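Local structure of teichoic acid D-alanine hydrolase (Staphylococcus aureus, 5ZH8) at residues S71-P74 / K75-K78; K138-E142 / E143-N147; L219-V222 / I223-T227. The protein removes D-alanyl groups esterified to wall teichoic acid and lipoteichoic acid, and affects methicillin resistance, autolysis and cell wall structure. One frame throughout, in Å; residues are numbered along the deposited sequence.

Interaction 1. Residues S71-P74 / K75-K78; sequences SKDP and KYKK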
# COMPACT_ATOMS: atom_id res chain seq x y z
N SER A 71 15.50 -26.18 11.94
CA SER A 71 16.52 -25.19 12.30
C SER A 71 17.94 -25.72 12.07
O SER A 71 18.88 -24.94 12.01
CB SER A 71 16.36 -24.76 13.76
OG SER A 71 16.66 -25.83 14.64
N LYS A 72 18.08 -27.04 11.93
CA LYS A 72 19.37 -27.65 11.63
C LYS A 72 19.80 -27.47 10.17
O LYS A 72 20.94 -27.76 9.84
CB LYS A 72 19.35 -29.14 11.97
CG LYS A 72 19.06 -29.46 13.43
CD LYS A 72 20.33 -29.56 14.29
CE LYS A 72 20.86 -28.19 14.68
NZ LYS A 72 21.76 -28.25 15.87
N ASP A 73 18.90 -27.00 9.31
CA ASP A 73 19.25 -26.67 7.93
C ASP A 73 19.47 -25.15 7.80
O ASP A 73 18.50 -24.39 7.81
CB ASP A 73 18.16 -27.13 6.98
CG ASP A 73 18.53 -26.94 5.50
OD1 ASP A 73 19.60 -26.38 5.21
OD2 ASP A 73 17.76 -27.37 4.63
N PRO A 74 20.74 -24.71 7.69
CA PRO A 74 21.10 -23.28 7.67
C PRO A 74 20.23 -22.39 6.80
O PRO A 74 19.94 -21.26 7.21
CB PRO A 74 22.53 -23.29 7.14
CG PRO A 74 23.07 -24.60 7.56
CD PRO A 74 21.93 -25.57 7.63
N LYS A 75 19.82 -22.87 5.62
CA LYS A 75 18.94 -22.11 4.73
C LYS A 75 17.68 -21.64 5.46
O LYS A 75 17.37 -20.46 5.48
CB LYS A 75 18.45 -22.97 3.57
CG LYS A 75 19.49 -23.37 2.55
CD LYS A 75 18.87 -24.16 1.41
CE LYS A 75 17.88 -25.22 1.89
NZ LYS A 75 17.63 -26.27 0.87
N TYR A 76 16.97 -22.61 6.04
CA TYR A 76 15.66 -22.37 6.64
C TYR A 76 15.78 -21.67 7.98
O TYR A 76 14.89 -20.90 8.35
CB TYR A 76 14.90 -23.69 6.79
CG TYR A 76 14.62 -24.33 5.45
CD1 TYR A 76 13.82 -23.70 4.51
CD2 TYR A 76 15.19 -25.56 5.12
CE1 TYR A 76 13.57 -24.28 3.28
CE2 TYR A 76 14.94 -26.15 3.89
CZ TYR A 76 14.13 -25.50 2.98
OH TYR A 76 13.89 -26.08 1.75
N LYS A 77 16.87 -21.93 8.69
CA LYS A 77 17.15 -21.21 9.92
C LYS A 77 17.31 -19.72 9.64
O LYS A 77 16.82 -18.87 10.38
CB LYS A 77 18.40 -21.76 10.59
CG LYS A 77 18.70 -21.10 11.92
CD LYS A 77 19.79 -21.81 12.69
CE LYS A 77 20.16 -21.04 13.96
NZ LYS A 77 18.96 -20.62 14.74
N LYS A 78 18.02 -19.43 8.55
CA LYS A 78 18.28 -18.07 8.11
C LYS A 78 16.98 -17.38 7.74
O LYS A 78 16.78 -16.21 8.03
CB LYS A 78 19.23 -18.09 6.90
CG LYS A 78 20.24 -16.96 6.83
CD LYS A 78 21.10 -17.10 5.58
CE LYS A 78 22.62 -16.98 5.82
NZ LYS A 78 23.17 -15.59 5.81

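Interaction 2. Residues K138-E142 / E143-N147; sequences KQLEE and EHKIN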
# COMPACT_ATOMS: atom_id res chain seq x y z
N LYS A 138 -7.38 -22.88 -19.84
CA LYS A 138 -6.54 -23.82 -20.57
C LYS A 138 -7.21 -25.19 -20.65
O LYS A 138 -7.21 -25.82 -21.71
CB LYS A 138 -5.15 -23.93 -19.92
CG LYS A 138 -4.21 -24.90 -20.64
CD LYS A 138 -3.86 -24.47 -22.06
CE LYS A 138 -2.80 -23.37 -22.07
NZ LYS A 138 -2.81 -22.59 -23.34
N GLN A 139 -7.79 -25.63 -19.54
CA GLN A 139 -8.54 -26.88 -19.52
C GLN A 139 -9.65 -26.87 -20.58
O GLN A 139 -9.80 -27.83 -21.33
CB GLN A 139 -9.14 -27.13 -18.15
CG GLN A 139 -8.15 -27.68 -17.13
CD GLN A 139 -8.73 -27.74 -15.73
OE1 GLN A 139 -9.76 -27.13 -15.46
NE2 GLN A 139 -8.06 -28.47 -14.84
N LEU A 140 -10.41 -25.79 -20.63
CA LEU A 140 -11.50 -25.64 -21.59
C LEU A 140 -11.02 -25.61 -23.04
O LEU A 140 -11.74 -26.07 -23.93
CB LEU A 140 -12.32 -24.37 -21.30
CG LEU A 140 -13.20 -24.47 -20.05
CD1 LEU A 140 -13.88 -23.14 -19.79
CD2 LEU A 140 -14.23 -25.58 -20.20
N GLU A 141 -9.83 -25.08 -23.28
CA GLU A 141 -9.22 -25.08 -24.61
C GLU A 141 -8.92 -26.50 -25.07
O GLU A 141 -9.22 -26.86 -26.20
CB GLU A 141 -7.93 -24.25 -24.62
CG GLU A 141 -8.16 -22.76 -24.45
CD GLU A 141 -6.87 -22.01 -24.19
OE1 GLU A 141 -5.95 -22.12 -25.02
OE2 GLU A 141 -6.78 -21.31 -23.16
N GLU A 142 -8.35 -27.30 -24.16
CA GLU A 142 -8.00 -28.69 -24.45
C GLU A 142 -9.23 -29.62 -24.50
O GLU A 142 -9.18 -30.70 -25.08
CB GLU A 142 -7.00 -29.20 -23.42
CG GLU A 142 -5.67 -28.44 -23.39
CD GLU A 142 -4.96 -28.42 -24.73
OE1 GLU A 142 -4.82 -29.49 -25.36
OE2 GLU A 142 -4.53 -27.32 -25.15
N GLU A 143 -10.33 -29.20 -23.87
CA GLU A 143 -11.62 -29.87 -24.01
C GLU A 143 -12.34 -29.47 -25.30
O GLU A 143 -13.38 -30.04 -25.62
CB GLU A 143 -12.50 -29.58 -22.79
CG GLU A 143 -12.01 -30.23 -21.51
CD GLU A 143 -12.88 -29.90 -20.31
OE1 GLU A 143 -14.03 -29.45 -20.49
OE2 GLU A 143 -12.40 -30.09 -19.16
N HIS A 144 -11.79 -28.50 -26.02
CA HIS A 144 -12.34 -28.02 -27.29
C HIS A 144 -13.68 -27.30 -27.12
O HIS A 144 -14.56 -27.37 -27.98
CB HIS A 144 -12.46 -29.15 -28.32
CG HIS A 144 -11.31 -30.11 -28.32
ND1 HIS A 144 -10.19 -29.95 -29.10
CD2 HIS A 144 -11.11 -31.25 -27.61
CE1 HIS A 144 -9.36 -30.94 -28.88
NE2 HIS A 144 -9.89 -31.75 -27.98
N LYS A 145 -13.82 -26.60 -25.99
CA LYS A 145 -15.01 -25.81 -25.67
C LYS A 145 -14.79 -24.33 -25.92
O LYS A 145 -15.75 -23.61 -26.12
CB LYS A 145 -15.42 -26.04 -24.22
CG LYS A 145 -15.97 -27.44 -23.96
CD LYS A 145 -16.85 -27.48 -22.73
CE LYS A 145 -17.34 -28.89 -22.43
NZ LYS A 145 -16.20 -29.77 -22.04
N ILE A 146 -13.55 -23.88 -25.87
CA ILE A 146 -13.20 -22.51 -26.26
C ILE A 146 -11.94 -22.50 -27.11
O ILE A 146 -11.14 -23.43 -27.07
CB ILE A 146 -12.96 -21.59 -25.03
CG1 ILE A 146 -11.70 -22.02 -24.27
CG2 ILE A 146 -14.18 -21.59 -24.12
CD1 ILE A 146 -11.43 -21.22 -23.01
N ASN A 147 -11.76 -21.43 -27.88
CA ASN A 147 -10.50 -21.18 -28.56
C ASN A 147 -10.01 -19.81 -28.15
O ASN A 147 -10.76 -18.83 -28.19
CB ASN A 147 -10.69 -21.26 -30.07
CG ASN A 147 -9.38 -21.38 -30.82
OD1 ASN A 147 -8.61 -20.41 -30.93
ND2 ASN A 147 -9.12 -22.57 -31.34

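Interaction 3. Residues L219-V222 / I223-T227; sequences LAKV and IEEVT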
# COMPACT_ATOMS: atom_id res chain seq x y z
N LEU A 219 -13.60 -13.35 -18.03
CA LEU A 219 -13.15 -14.71 -18.32
C LEU A 219 -13.81 -15.74 -17.42
O LEU A 219 -14.14 -16.83 -17.85
CB LEU A 219 -11.63 -14.84 -18.21
CG LEU A 219 -10.79 -14.24 -19.34
CD1 LEU A 219 -9.31 -14.34 -19.01
CD2 LEU A 219 -11.12 -14.87 -20.68
N ALA A 220 -13.99 -15.38 -16.15
CA ALA A 220 -14.70 -16.25 -15.21
C ALA A 220 -16.15 -16.48 -15.67
O ALA A 220 -16.66 -17.59 -15.56
CB ALA A 220 -14.67 -15.66 -13.81
N LYS A 221 -16.80 -15.44 -16.19
CA LYS A 221 -18.16 -15.56 -16.68
C LYS A 221 -18.21 -16.39 -17.97
O LYS A 221 -19.16 -17.16 -18.19
CB LYS A 221 -18.78 -14.18 -16.91
CG LYS A 221 -20.27 -14.20 -17.24
CD LYS A 221 -21.09 -14.67 -16.04
CE LYS A 221 -22.22 -15.60 -16.46
NZ LYS A 221 -22.74 -16.39 -15.31
N VAL A 222 -17.20 -16.22 -18.82
CA VAL A 222 -17.04 -17.04 -20.03
C VAL A 222 -17.01 -18.52 -19.64
O VAL A 222 -17.69 -19.36 -20.24
CB VAL A 222 -15.76 -16.66 -20.82
CG1 VAL A 222 -15.42 -17.71 -21.87
CG2 VAL A 222 -15.91 -15.29 -21.47
N ILE A 223 -16.21 -18.83 -18.61
CA ILE A 223 -16.12 -20.19 -18.09
C ILE A 223 -17.50 -20.69 -17.67
O ILE A 223 -17.90 -21.79 -18.03
CB ILE A 223 -15.13 -20.29 -16.89
CG1 ILE A 223 -13.69 -20.07 -17.37
CG2 ILE A 223 -15.24 -21.63 -16.19
CD1 ILE A 223 -12.72 -19.75 -16.27
N GLU A 224 -18.22 -19.87 -16.91
CA GLU A 224 -19.54 -20.25 -16.44
C GLU A 224 -20.51 -20.49 -17.60
O GLU A 224 -21.27 -21.46 -17.59
CB GLU A 224 -20.11 -19.20 -15.49
CG GLU A 224 -19.48 -19.21 -14.11
CD GLU A 224 -20.20 -18.31 -13.13
OE1 GLU A 224 -20.93 -17.39 -13.58
OE2 GLU A 224 -20.02 -18.52 -11.91
N GLU A 225 -20.47 -19.60 -18.60
CA GLU A 225 -21.40 -19.64 -19.72
C GLU A 225 -21.18 -20.86 -20.62
O GLU A 225 -22.14 -21.49 -21.04
CB GLU A 225 -21.28 -18.35 -20.55
CG GLU A 225 -22.40 -18.13 -21.56
CD GLU A 225 -23.72 -17.78 -20.91
OE1 GLU A 225 -23.71 -17.13 -19.83
OE2 GLU A 225 -24.77 -18.14 -21.48
N VAL A 226 -19.92 -21.18 -20.92
CA VAL A 226 -19.60 -22.30 -21.81
C VAL A 226 -19.83 -23.64 -21.14
O VAL A 226 -20.21 -24.61 -21.81
CB VAL A 226 -18.15 -22.27 -22.35
CG1 VAL A 226 -17.89 -21.01 -23.16
CG2 VAL A 226 -17.13 -22.43 -21.23
N THR A 227 -19.60 -23.71 -19.83
CA THR A 227 -19.76 -24.95 -19.07
C THR A 227 -21.18 -25.12 -18.54
O THR A 227 -21.58 -26.22 -18.15
CB THR A 227 -18.79 -25.00 -17.87
OG1 THR A 227 -19.13 -23.98 -16.93
CG2 THR A 227 -17.35 -24.82 -18.32

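Interaction 1. Residues S71-P74 / K75-K78
Asp73 sets its carboxylate beside Lys75 and Tyr76 at the N-terminus of helix 74-85, where Asp73 occupies the N-cap position. With CG anti to its backbone N (chi1 -174°), the carboxylate extends along the flank of the first turn. There it meets the ring of Tyr76 obliquely, the carboxylate and ring planes standing almost perpendicular at 88°. OD2 of Asp73 lies about equally near CD2 and CE2 of Tyr76 (3.2 Å); the hydroxyl has its own partner, Glu96, by a hydrogen bond, and the ring packs on Lys101 and Met102 of strand 99-106. Lys75 passes the same carboxylate with its last methylene, and a bend at chi3 turns its end so that NZ stands 3.9 Å from OD2 of Asp73, a long salt bridge. The stronger partners of Lys75 NZ are Tyr359, by a hydrogen bond, and Glu96, by a second salt bridge, so the ammonium is shared by two carboxylates, Glu96 and, at longer range, Asp73. An acidic residue suits the cap, because its charge would probably be favoured by the positive end of the helix dipole. Proline suits the next position, since the first turn asks no N-H of it. The backbone starts the helix in the usual way: Lys77 N gives a nearly straight bond to Asp73 O (3.1 Å, 168°), and Tyr76 N reaches the same oxygen weakly. Lys77 directs its chain past the loop, CD lying 3.3 Å from Ser71 O, and one residue on Lys78 N donates to Pro74 O at 3.0 Å.

Interaction 2. Residues K138-E142 / E143-N147
Leu140 and Lys145 are tied by the outer (6→1) hydrogen bond of a Schellman motif, which ends helix 129-142. Lys145 N donates to Leu140 O at 3.0 Å, nearly in line with the carbonyl, and His144 N closes the inner bond to Glu141 O at 3.1 Å, approaching from above that carbonyl plane. The reversal depends on the positive phi of His144 (67°), a conformation more often taken by glycine. Glu143 N still makes a helical bond to Gln139 O, and Ile146 N adds a weak one to Leu140 O, so that carbonyl serves two donors.

The apolar contacts follow the same turn. CD1 of Ile146 rests against CB of Leu140 at 3.7 Å, while its CG1 lies 3.6 Å from CG of Glu141; chi1 of 67° places CG1 between backbone N and carbonyl carbon and so swings this branch back onto the helix. CD2 of Leu140 touches the aliphatic CD of Lys145, the hydrophobic pairing common in Schellman motifs.

Among the polar groups, Lys145 NZ bonds to Glu143 OE1 at 2.7 Å on the anti side of the carboxylate, whose OE2 forms a salt bridge with Lys238. The imidazole of His144 lays one face over the carbonyl oxygen of Glu142.

Leu140 and Ile146 both pack on the side of helix 213-227, while Lys138 and Glu142 face helix 310-318 through Ile312.

Interaction 3. Residues L219-V222 / I223-T227
Ile223 N donates to Leu219 O in the first of four successive main-chain bonds that join the two segments; the others run from Glu224 N to Ala220 O, Glu225 N to Lys221 O and Val226 N to Val222 O. Residues 219-227 are thus one unbroken run of alpha-helix, the last turns of helix 213-227. The bonds are of similar length, from 2.8 Å between Glu225 N and Lys221 O to 3.1 Å between Glu224 N and Ala220 O, so the helix carries on regularly through the join.

The principal side-chain contact is the salt bridge of Lys221 with Glu224, three residues on. NZ of Lys221 donates to OE1 of Glu224 at 2.7 Å, arriving nearly along the C-O bond of that oxygen. The lysine chain leaves with CG anti to its backbone N and then folds at chi2 (67°) and chi3, so its tip runs forward along the helix to the next turn and crosses the extended glutamate at about a right angle. Both residues are buried, and long flexible chains suit them to reach further partners: Lys221 also makes a salt bridge with Asp190, and OE2 of Glu224 accepts from Tyr231 N. Two carboxylates, Glu224 and Asp190, would probably favour the charged ammonium. Glu225 approaches the same chain only loosely, its OE1 lying 4.0 Å from CE of Lys221.

Val222 and Val226, one turn apart, present short branched groups to the surroundings; their CG1 atoms are 4.3 Å apart, a loose apolar contact.

These faces are pressed between several helices. Leu219 and Ile223 pack on helix 129-142, Leu219 and Val222 on helix 167-171, and Ala220, Lys221 and Glu224 on helix 189-199, while Glu225 and Lys221 reach Leu156 in a loop.

How the interactions relate
Interactions 2 and 3 form one packed unit with centres about 11 Å apart. The C-terminal turn at 138-147 meets helix 213-227 through Leu140 CD1 against Val226 CG2 (3.6 Å) and Ile146 CG2 against Val226 CG1 (3.9 Å), so the Schellman turn helps form the interhelix interface. Interaction 1 lies apart on the opposite side of the chain's centre, about 44 Å from interaction 2 and 45 Å from interaction 3 between centres, on a surface helix packed against the large antiparallel sheet. The fold is that of beta-lactamases and penicillin-binding proteins, whose catalytic SxxK motif probably lies around the start of helix 129-142, at the other end from interaction 2.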